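Local coordinates for protein toll-like receptor 13 (Mus musculus, PDB 4Z0C) that recognises bacterial 23S rRNA and activates NF-kappa-B through MYD88 and TRAF6, this chain being the RNA-binding leucine-rich-repeat ectodomain, at residues L577-I582 and L605-L610; L598-K603 and F623-S628. All coordinates share one frame; numbering follows the deposited sequence.

In the fold
Both contacts join the same two neighbouring turns of the leucine-rich-repeat solenoid, at different points around each coil. Contact 1 pairs the parallel strands 579-581 and 607-609 on the inner, concave wall, where one face is leucine core and the other carries charged side chains to the RNA. Contact 2 stacks the loops 598-603 and 623-628 on the outer side; it is only partly buried, keeps about 11 Å (nearest atom) from the nucleic acid and depends on phenylalanine and leucine packing with one cross-loop hydrogen bond. The two meet in the coil interior, where Leu580 of contact 1 packs on Phe599 of contact 2, and Leu608 on Phe623 and Leu626.

Contact 1: L577-I582 and L605-L610; sequences LTKLDI and LKILRL. With nucleotides of chain C.
Leu580 and Leu608 lie side by side beneath two parallel strands of successive leucine-rich repeats, Leu580 CD2 meeting Leu608 CD1 at 3.9 Å. Leu605 sends its CD1 under the first strand, 4.0 Å from Leu580 CB, CG swung away from its own backbone N (chi1 -165°) to reach it. This closely packed face is buried leucine core. Backbone bonds lock the register: Leu580 N donates to Ile607 O, Arg609 N to Leu580 O and Ile582 N to Arg609 O, while Thr578 O accepts from Lys606 N (2.7 Å) and Ile607 N. Asn613, a rung of the asparagine ladder, grips Ile582 O.

The opposite face is polar and hydrated. The extended chain of Lys579 runs over Ile607, and a water accepts from Arg609 NH1 at 2.7 Å, donates to Asp581 OD2 and takes a weak bond from Lys579 NZ. Around Lys579 NZ and Arg609 NH1, 3.6 Å apart, lie this water and the acids Asp581 and Glu10. Arg609 NH2 gives a nearly straight 2.6 Å bond to OP2 of A6 of chain C, in the guanidinium plane, and pairs with Glu10; NH1 adds weak bonds to that OP2 and to A5 O2' of chain C. Asp581 OD1 accepts from Ser583 N, OD2 from N6 of an adenine of the RNA. Arg609 thus probably offsets the phosphate charge, while the Asp581 bond is consistent with recognition of that base.

Contact 2: L598-K603 and F623-S628; sequences LFQNLK and FSSLQS
Phe599 to Leu602 and Phe623 to Leu626 form equivalent type I beta turns, closed by Leu602 N to Phe599 O and Leu626 N to Phe623 O, each running on into an inverse gamma turn centred on its leucine. They belong to adjacent coils of the leucine-rich-repeat solenoid, and their phenylalanines form successive members of a phenylalanine spine on the non-strand side. In both, CG lies beside the backbone N (chi1 -63° in Phe599 and -48° in Phe623), which sends the rings the same way into the coil. They meet rim to rim, neither over the face of the other, with centroids 5.9 Å apart and planes inclined by 24°; the closest atoms are Phe599 CE2 and Phe623 CE1, at 3.7 Å. Phe632 of the next strand also meets the Phe623 ring.

Leu626 reaches the upstream turn with one branch, CD2. This methyl packs 3.8 Å from Phe599 CB and 3.5 Å from Leu602 O, lying against the two ends of that turn, while Leu602 itself adds CB at 4.1 Å from it. Toward the surface the contact thins: Ser625 CB rests on Gln600 O, and Lys603 brings CG to 3.9 Å from Gln627 NE2 before its chain, bent at chi2, leads away. The one hydrogen bond between the loops runs from Ser628 OG to Lys603 O, 2.7 Å long and in the carbonyl plane.

Contact 1: L577-I582 and L605-L610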
ATOM      1  N   LEU A 577     -29.735  -1.768   4.084  1.00 35.53           N
ATOM      2  CA  LEU A 577     -28.484  -2.308   4.617  1.00 34.29           C
ATOM      3  C   LEU A 577     -28.715  -3.462   5.608  1.00 28.47           C
ATOM      4  O   LEU A 577     -29.541  -3.374   6.517  1.00 28.77           O
ATOM      5  CB  LEU A 577     -27.632  -1.220   5.269  1.00 28.43           C
ATOM      6  CG  LEU A 577     -26.143  -1.569   5.339  1.00 31.65           C
ATOM      7  CD1 LEU A 577     -25.521  -1.553   3.950  1.00 29.33           C
ATOM      8  CD2 LEU A 577     -25.392  -0.633   6.287  1.00 26.63           C
ATOM      9  N   THR A 578     -27.927  -4.512   5.428  1.00 26.22           N
ATOM     10  CA  THR A 578     -28.011  -5.755   6.172  1.00 30.97           C
ATOM     11  C   THR A 578     -26.759  -6.016   7.019  1.00 31.40           C
ATOM     12  O   THR A 578     -26.837  -6.573   8.115  1.00 32.87           O
ATOM     13  CB  THR A 578     -28.266  -6.905   5.170  1.00 39.55           C
ATOM     14  OG1 THR A 578     -29.671  -7.179   5.131  1.00 51.20           O
ATOM     15  CG2 THR A 578     -27.483  -8.168   5.523  1.00 40.55           C
ATOM     16  N   LYS A 579     -25.603  -5.620   6.487  1.00 34.31           N
ATOM     17  CA  LYS A 579     -24.325  -5.772   7.178  1.00 25.40           C
ATOM     18  C   LYS A 579     -23.467  -4.517   7.043  1.00 26.33           C
ATOM     19  O   LYS A 579     -23.288  -4.011   5.939  1.00 20.36           O
ATOM     20  CB  LYS A 579     -23.554  -6.943   6.602  1.00 18.82           C
ATOM     21  CG  LYS A 579     -22.138  -7.072   7.132  1.00 23.46           C
ATOM     22  CD  LYS A 579     -21.500  -8.379   6.643  1.00 29.09           C
ATOM     23  CE  LYS A 579     -20.110  -8.555   7.231  1.00 37.39           C
ATOM     24  NZ  LYS A 579     -19.449  -9.800   6.760  1.00 43.63           N
ATOM     25  N   LEU A 580     -22.924  -4.048   8.168  1.00 27.52           N
ATOM     26  CA  LEU A 580     -22.026  -2.901   8.215  1.00 28.57           C
ATOM     27  C   LEU A 580     -20.776  -3.254   9.013  1.00 28.44           C
ATOM     28  O   LEU A 580     -20.877  -3.747  10.126  1.00 31.01           O
ATOM     29  CB  LEU A 580     -22.725  -1.706   8.871  1.00 25.59           C
ATOM     30  CG  LEU A 580     -21.817  -0.508   9.133  1.00 22.83           C
ATOM     31  CD1 LEU A 580     -21.321  -0.021   7.808  1.00 19.19           C
ATOM     32  CD2 LEU A 580     -22.562   0.598   9.865  1.00 23.23           C
ATOM     33  N   ASP A 581     -19.598  -3.027   8.441  1.00 30.03           N
ATOM     34  CA  ASP A 581     -18.349  -3.213   9.180  1.00 29.95           C
ATOM     35  C   ASP A 581     -17.466  -1.948   9.164  1.00 33.08           C
ATOM     36  O   ASP A 581     -17.063  -1.464   8.106  1.00 30.66           O
ATOM     37  CB  ASP A 581     -17.577  -4.412   8.634  1.00 21.87           C
ATOM     38  CG  ASP A 581     -16.282  -4.692   9.401  1.00 38.60           C
ATOM     39  OD1 ASP A 581     -15.358  -3.854   9.388  1.00 49.54           O
ATOM     40  OD2 ASP A 581     -16.155  -5.782   9.980  1.00 48.83           O
ATOM     41  N   ILE A 582     -17.195  -1.419  10.355  1.00 31.27           N
ATOM     42  CA  ILE A 582     -16.253  -0.328  10.551  1.00 31.69           C
ATOM     43  C   ILE A 582     -15.271  -0.697  11.654  1.00 33.03           C
ATOM     44  O   ILE A 582     -15.192  -0.039  12.709  1.00 31.67           O
ATOM     45  CB  ILE A 582     -16.960   0.972  10.937  1.00 22.48           C
ATOM     46  CG1 ILE A 582     -18.217   1.139  10.091  1.00 22.48           C
ATOM     47  CG2 ILE A 582     -16.010   2.146  10.731  1.00 19.84           C
ATOM     48  CD1 ILE A 582     -18.976   2.406  10.365  1.00 24.64           C
ATOM     49  N   LEU A 605     -30.758  -3.620   9.566  1.00 25.77           N
ATOM     50  CA  LEU A 605     -29.408  -4.101   9.823  1.00 30.72           C
ATOM     51  C   LEU A 605     -29.419  -5.416  10.615  1.00 35.50           C
ATOM     52  O   LEU A 605     -30.038  -5.508  11.670  1.00 33.76           O
ATOM     53  CB  LEU A 605     -28.566  -3.041  10.542  1.00 26.80           C
ATOM     54  CG  LEU A 605     -27.042  -3.281  10.561  1.00 29.38           C
ATOM     55  CD1 LEU A 605     -26.423  -3.123   9.191  1.00 18.96           C
ATOM     56  CD2 LEU A 605     -26.332  -2.379  11.559  1.00 30.05           C
ATOM     57  N   LYS A 606     -28.731  -6.437  10.102  1.00 28.96           N
ATOM     58  CA  LYS A 606     -28.642  -7.709  10.811  1.00 26.46           C
ATOM     59  C   LYS A 606     -27.288  -7.895  11.474  1.00 28.41           C
ATOM     60  O   LYS A 606     -27.170  -8.633  12.459  1.00 26.10           O
ATOM     61  CB  LYS A 606     -28.893  -8.872   9.873  1.00 31.81           C
ATOM     62  CG  LYS A 606     -30.298  -8.973   9.320  1.00 41.10           C
ATOM     63  CD  LYS A 606     -30.302  -9.964   8.146  1.00 43.84           C
ATOM     64  CE  LYS A 606     -31.691 -10.514   7.849  1.00 45.07           C
ATOM     65  NZ  LYS A 606     -31.967 -11.744   8.631  1.00 48.26           N
ATOM     66  N   ILE A 607     -26.260  -7.263  10.900  1.00 26.54           N
ATOM     67  CA  ILE A 607     -24.883  -7.429  11.365  1.00 21.27           C
ATOM     68  C   ILE A 607     -24.160  -6.080  11.535  1.00 26.22           C
ATOM     69  O   ILE A 607     -24.219  -5.222  10.663  1.00 31.88           O
ATOM     70  CB  ILE A 607     -24.067  -8.300  10.392  1.00 29.06           C
ATOM     71  CG1 ILE A 607     -24.753  -9.656  10.158  1.00 33.88           C
ATOM     72  CG2 ILE A 607     -22.651  -8.467  10.921  1.00 28.55           C
ATOM     73  CD1 ILE A 607     -24.337 -10.348   8.861  1.00 26.09           C
ATOM     74  N   LEU A 608     -23.508  -5.886  12.678  1.00 23.20           N
ATOM     75  CA  LEU A 608     -22.776  -4.661  12.951  1.00 31.41           C
ATOM     76  C   LEU A 608     -21.484  -5.023  13.657  1.00 33.71           C
ATOM     77  O   LEU A 608     -21.504  -5.576  14.763  1.00 30.08           O
ATOM     78  CB  LEU A 608     -23.604  -3.684  13.809  1.00 28.54           C
ATOM     79  CG  LEU A 608     -22.831  -2.444  14.290  1.00 23.80           C
ATOM     80  CD1 LEU A 608     -22.329  -1.602  13.130  1.00 16.68           C
ATOM     81  CD2 LEU A 608     -23.651  -1.606  15.244  1.00 19.53           C
ATOM     82  N   ARG A 609     -20.370  -4.734  12.988  1.00 26.14           N
ATOM     83  CA  ARG A 609     -19.033  -4.967  13.528  1.00 24.65           C
ATOM     84  C   ARG A 609     -18.248  -3.667  13.668  1.00 27.94           C
ATOM     85  O   ARG A 609     -18.045  -2.924  12.703  1.00 22.86           O
ATOM     86  CB  ARG A 609     -18.272  -5.989  12.673  1.00 29.59           C
ATOM     87  CG  ARG A 609     -18.840  -7.402  12.796  1.00 32.29           C
ATOM     88  CD  ARG A 609     -18.229  -8.351  11.780  1.00 33.10           C
ATOM     89  NE  ARG A 609     -18.654  -9.729  12.002  1.00 30.71           N
ATOM     90  CZ  ARG A 609     -18.493 -10.712  11.124  1.00 46.00           C
ATOM     91  NH1 ARG A 609     -17.907 -10.471   9.955  1.00 41.45           N
ATOM     92  NH2 ARG A 609     -18.909 -11.942  11.418  1.00 49.98           N
ATOM     93  N   LEU A 610     -17.841  -3.400  14.896  1.00 27.71           N
ATOM     94  CA  LEU A 610     -17.185  -2.161  15.275  1.00 21.73           C
ATOM     95  C   LEU A 610     -15.969  -2.564  16.079  1.00 20.96           C
ATOM     96  O   LEU A 610     -15.692  -1.979  17.119  1.00 25.77           O
ATOM     97  CB  LEU A 610     -18.137  -1.328  16.127  1.00 18.96           C
ATOM     98  CG  LEU A 610     -18.781  -0.052  15.564  1.00 29.45           C
ATOM     99  CD1 LEU A 610     -19.108  -0.155  14.088  1.00 33.83           C
ATOM    100  CD2 LEU A 610     -20.011   0.365  16.361  1.00 21.00           C
TER
ATOM    101  P     A C   6     -17.313 -14.564   9.203  1.00 34.89           P
ATOM    102  OP1   A C   6     -17.257 -15.172   7.848  1.00 38.99           O
ATOM    103  OP2   A C   6     -18.463 -13.681   9.482  1.00 32.05           O
ATOM    104  O5'   A C   6     -17.208 -15.737  10.270  1.00 29.15           O
ATOM    105  C5'   A C   6     -17.146 -15.476  11.677  1.00 26.28           C
ATOM    106  C4'   A C   6     -16.288 -16.496  12.391  1.00 26.06           C
ATOM    107  O4'   A C   6     -16.841 -17.830  12.176  1.00 37.82           O
ATOM    108  C3'   A C   6     -14.845 -16.571  11.916  1.00 28.94           C
ATOM    109  O3'   A C   6     -14.041 -17.010  13.005  1.00 29.76           O
ATOM    110  C2'   A C   6     -14.900 -17.668  10.850  1.00 32.43           C
ATOM    111  O2'   A C   6     -13.666 -18.297  10.591  1.00 35.85           O
ATOM    112  C1'   A C   6     -15.903 -18.641  11.467  1.00 31.37           C
ATOM    113  N9    A C   6     -16.686 -19.417  10.504  1.00 32.10           N
ATOM    114  C8    A C   6     -17.122 -19.042   9.250  1.00 36.02           C
ATOM    115  N7    A C   6     -17.877 -19.956   8.660  1.00 39.04           N
ATOM    116  C5    A C   6     -17.968 -20.984   9.590  1.00 30.03           C
ATOM    117  C6    A C   6     -18.637 -22.226   9.581  1.00 32.99           C
ATOM    118  N6    A C   6     -19.371 -22.662   8.559  1.00 26.62           N
ATOM    119  N1    A C   6     -18.530 -23.017  10.674  1.00 32.31           N
ATOM    120  C2    A C   6     -17.801 -22.570  11.707  1.00 34.11           C
ATOM    121  N3    A C   6     -17.123 -21.429  11.838  1.00 32.88           N
ATOM    122  C4    A C   6     -17.249 -20.665  10.734  1.00 32.68           C
ATOM    123  P     A C   5     -11.822 -15.265   6.136  1.00 30.05           P
ATOM    124  OP1   A C   5     -11.948 -16.679   6.532  1.00 38.80           O
ATOM    125  OP2   A C   5     -12.386 -14.796   4.847  1.00 38.14           O
ATOM    126  O5'   A C   5     -12.537 -14.336   7.210  1.00 37.22           O
ATOM    127  C5'   A C   5     -12.511 -14.627   8.597  1.00 28.97           C
ATOM    128  C4'   A C   5     -13.568 -13.835   9.309  1.00 29.17           C
ATOM    129  O4'   A C   5     -13.072 -12.486   9.503  1.00 24.93           O
ATOM    130  C3'   A C   5     -14.897 -13.707   8.560  1.00 30.99           C
ATOM    131  O3'   A C   5     -15.987 -13.694   9.487  1.00 33.77           O
ATOM    132  C2'   A C   5     -14.772 -12.348   7.858  1.00 30.90           C
ATOM    133  O2'   A C   5     -15.995 -11.681   7.598  1.00 22.95           O
ATOM    134  C1'   A C   5     -13.896 -11.551   8.825  1.00 27.60           C
ATOM    135  N9    A C   5     -13.006 -10.615   8.137  1.00 32.57           N
ATOM    136  C8    A C   5     -11.653 -10.770   7.950  1.00 34.92           C
ATOM    137  N7    A C   5     -11.095  -9.774   7.300  1.00 38.36           N
ATOM    138  C5    A C   5     -12.148  -8.914   7.049  1.00 33.98           C
ATOM    139  C6    A C   5     -12.202  -7.685   6.388  1.00 36.66           C
ATOM    140  N6    A C   5     -11.126  -7.116   5.842  1.00 39.72           N
ATOM    141  N1    A C   5     -13.396  -7.063   6.304  1.00 30.25           N
ATOM    142  C2    A C   5     -14.456  -7.661   6.852  1.00 37.13           C
ATOM    143  N3    A C   5     -14.529  -8.825   7.494  1.00 36.73           N
ATOM    144  C4    A C   5     -13.325  -9.406   7.569  1.00 31.17           C
TER
HETATM  145  O   HOH W   1     -17.173  -8.338   8.482  1.00 27.94           O

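Contact 2: L598-K603 and F623-S628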
ATOM      1  N   LEU A 598     -26.632   8.337  13.861  1.00 37.51           N
ATOM      2  CA  LEU A 598     -26.207   7.805  12.559  1.00 36.88           C
ATOM      3  C   LEU A 598     -26.944   6.527  12.119  1.00 35.65           C
ATOM      4  O   LEU A 598     -27.255   6.359  10.935  1.00 29.23           O
ATOM      5  CB  LEU A 598     -24.695   7.543  12.578  1.00 33.69           C
ATOM      6  CG  LEU A 598     -24.015   7.107  11.276  1.00 32.30           C
ATOM      7  CD1 LEU A 598     -24.045   8.220  10.244  1.00 21.23           C
ATOM      8  CD2 LEU A 598     -22.600   6.685  11.582  1.00 29.82           C
ATOM      9  N   PHE A 599     -27.239   5.648  13.077  1.00 35.58           N
ATOM     10  CA  PHE A 599     -27.860   4.356  12.785  1.00 39.69           C
ATOM     11  C   PHE A 599     -29.394   4.377  12.752  1.00 37.90           C
ATOM     12  O   PHE A 599     -30.028   3.325  12.690  1.00 37.67           O
ATOM     13  CB  PHE A 599     -27.419   3.309  13.810  1.00 39.46           C
ATOM     14  CG  PHE A 599     -25.952   3.030  13.807  1.00 39.67           C
ATOM     15  CD1 PHE A 599     -25.289   2.756  12.634  1.00 40.44           C
ATOM     16  CD2 PHE A 599     -25.231   3.052  14.987  1.00 43.33           C
ATOM     17  CE1 PHE A 599     -23.930   2.501  12.647  1.00 43.69           C
ATOM     18  CE2 PHE A 599     -23.878   2.795  15.003  1.00 42.03           C
ATOM     19  CZ  PHE A 599     -23.227   2.520  13.833  1.00 40.68           C
ATOM     20  N   GLN A 600     -29.993   5.555  12.802  1.00 36.78           N
ATOM     21  CA  GLN A 600     -31.450   5.652  12.937  1.00 39.88           C
ATOM     22  C   GLN A 600     -32.271   4.992  11.843  1.00 42.57           C
ATOM     23  O   GLN A 600     -33.346   4.466  12.104  1.00 49.49           O
ATOM     24  CB  GLN A 600     -31.880   7.101  13.059  1.00 51.76           C
ATOM     25  CG  GLN A 600     -31.849   7.611  14.469  1.00 67.50           C
ATOM     26  CD  GLN A 600     -32.495   8.968  14.584  1.00 71.77           C
ATOM     27  OE1 GLN A 600     -32.429   9.784  13.654  1.00 71.68           O
ATOM     28  NE2 GLN A 600     -33.148   9.213  15.712  1.00 66.69           N
ATOM     29  N   ASN A 601     -31.785   5.020  10.615  1.00 38.45           N
ATOM     30  CA  ASN A 601     -32.584   4.474   9.527  1.00 37.48           C
ATOM     31  C   ASN A 601     -32.287   3.014   9.193  1.00 30.46           C
ATOM     32  O   ASN A 601     -32.950   2.407   8.349  1.00 25.46           O
ATOM     33  CB  ASN A 601     -32.456   5.352   8.294  1.00 44.34           C
ATOM     34  CG  ASN A 601     -33.528   6.393   8.241  1.00 55.94           C
ATOM     35  OD1 ASN A 601     -33.486   7.372   8.979  1.00 52.26           O
ATOM     36  ND2 ASN A 601     -34.521   6.178   7.390  1.00 69.24           N
ATOM     37  N   LEU A 602     -31.286   2.462   9.860  1.00 26.20           N
ATOM     38  CA  LEU A 602     -30.814   1.137   9.534  1.00 28.53           C
ATOM     39  C   LEU A 602     -31.679   0.109  10.246  1.00 36.22           C
ATOM     40  O   LEU A 602     -31.207  -0.654  11.092  1.00 30.03           O
ATOM     41  CB  LEU A 602     -29.331   0.979   9.879  1.00 32.85           C
ATOM     42  CG  LEU A 602     -28.348   1.986   9.269  1.00 36.20           C
ATOM     43  CD1 LEU A 602     -26.905   1.581   9.579  1.00 33.97           C
ATOM     44  CD2 LEU A 602     -28.563   2.141   7.760  1.00 34.65           C
ATOM     45  N   LYS A 603     -32.962   0.127   9.908  1.00 41.01           N
ATOM     46  CA  LYS A 603     -33.942  -0.712  10.569  1.00 39.76           C
ATOM     47  C   LYS A 603     -33.879  -2.157  10.083  1.00 37.82           C
ATOM     48  O   LYS A 603     -34.444  -3.042  10.727  1.00 26.51           O
ATOM     49  CB  LYS A 603     -35.344  -0.135  10.386  1.00 41.21           C
ATOM     50  CG  LYS A 603     -35.629   1.015  11.333  1.00 51.72           C
ATOM     51  CD  LYS A 603     -36.324   2.144  10.624  1.00 56.68           C
ATOM     52  CE  LYS A 603     -36.426   3.368  11.507  1.00 56.52           C
ATOM     53  NZ  LYS A 603     -36.941   4.529  10.722  1.00 58.80           N
ATOM     54  N   PHE A 623     -27.589   2.658  19.384  1.00 29.40           N
ATOM     55  CA  PHE A 623     -27.966   1.385  18.777  1.00 32.40           C
ATOM     56  C   PHE A 623     -29.447   1.050  18.960  1.00 40.33           C
ATOM     57  O   PHE A 623     -29.936   0.054  18.421  1.00 43.96           O
ATOM     58  CB  PHE A 623     -27.096   0.271  19.373  1.00 24.24           C
ATOM     59  CG  PHE A 623     -25.618   0.608  19.396  1.00 38.24           C
ATOM     60  CD1 PHE A 623     -24.893   0.711  18.214  1.00 24.98           C
ATOM     61  CD2 PHE A 623     -24.947   0.797  20.598  1.00 41.03           C
ATOM     62  CE1 PHE A 623     -23.551   1.019  18.241  1.00 29.50           C
ATOM     63  CE2 PHE A 623     -23.583   1.093  20.614  1.00 34.19           C
ATOM     64  CZ  PHE A 623     -22.898   1.202  19.443  1.00 28.40           C
ATOM     65  N   SER A 624     -30.155   1.922  19.675  1.00 42.66           N
ATOM     66  CA  SER A 624     -31.556   1.720  20.052  1.00 40.31           C
ATOM     67  C   SER A 624     -32.536   1.628  18.889  1.00 32.79           C
ATOM     68  O   SER A 624     -33.676   1.274  19.097  1.00 40.37           O
ATOM     69  CB  SER A 624     -32.021   2.848  20.975  1.00 47.81           C
ATOM     70  OG  SER A 624     -31.267   2.851  22.163  1.00 57.59           O
ATOM     71  N   SER A 625     -32.124   1.976  17.676  1.00 35.31           N
ATOM     72  CA  SER A 625     -33.039   1.863  16.543  1.00 37.90           C
ATOM     73  C   SER A 625     -32.872   0.529  15.837  1.00 34.80           C
ATOM     74  O   SER A 625     -33.694   0.157  15.005  1.00 32.82           O
ATOM     75  CB  SER A 625     -32.832   2.997  15.533  1.00 42.77           C
ATOM     76  OG  SER A 625     -33.451   4.196  15.974  1.00 53.98           O
ATOM     77  N   LEU A 626     -31.817  -0.195  16.191  1.00 33.79           N
ATOM     78  CA  LEU A 626     -31.451  -1.399  15.462  1.00 38.98           C
ATOM     79  C   LEU A 626     -32.329  -2.598  15.856  1.00 37.34           C
ATOM     80  O   LEU A 626     -31.901  -3.471  16.606  1.00 37.82           O
ATOM     81  CB  LEU A 626     -29.954  -1.689  15.635  1.00 37.76           C
ATOM     82  CG  LEU A 626     -28.998  -0.531  15.281  1.00 34.10           C
ATOM     83  CD1 LEU A 626     -27.541  -0.900  15.570  1.00 34.23           C
ATOM     84  CD2 LEU A 626     -29.150  -0.051  13.835  1.00 25.39           C
ATOM     85  N   GLN A 627     -33.569  -2.596  15.363  1.00 45.86           N
ATOM     86  CA  GLN A 627     -34.574  -3.635  15.647  1.00 50.27           C
ATOM     87  C   GLN A 627     -34.110  -5.026  15.241  1.00 43.30           C
ATOM     88  O   GLN A 627     -34.222  -5.983  16.005  1.00 50.70           O
ATOM     89  CB  GLN A 627     -35.840  -3.359  14.842  1.00 60.88           C
ATOM     90  CG  GLN A 627     -36.684  -2.182  15.284  1.00 76.44           C
ATOM     91  CD  GLN A 627     -37.510  -1.626  14.131  1.00 81.50           C
ATOM     92  OE1 GLN A 627     -37.866  -2.358  13.198  1.00 79.04           O
ATOM     93  NE2 GLN A 627     -37.832  -0.335  14.196  1.00 79.80           N
ATOM     94  N   SER A 628     -33.612  -5.120  14.011  1.00 30.70           N
ATOM     95  CA  SER A 628     -33.262  -6.384  13.391  1.00 32.26           C
ATOM     96  C   SER A 628     -31.847  -6.837  13.699  1.00 34.68           C
ATOM     97  O   SER A 628     -31.402  -7.845  13.163  1.00 33.13           O
ATOM     98  CB  SER A 628     -33.434  -6.283  11.878  1.00 29.90           C
ATOM     99  OG  SER A 628     -34.638  -5.614  11.565  1.00 36.96           O
TER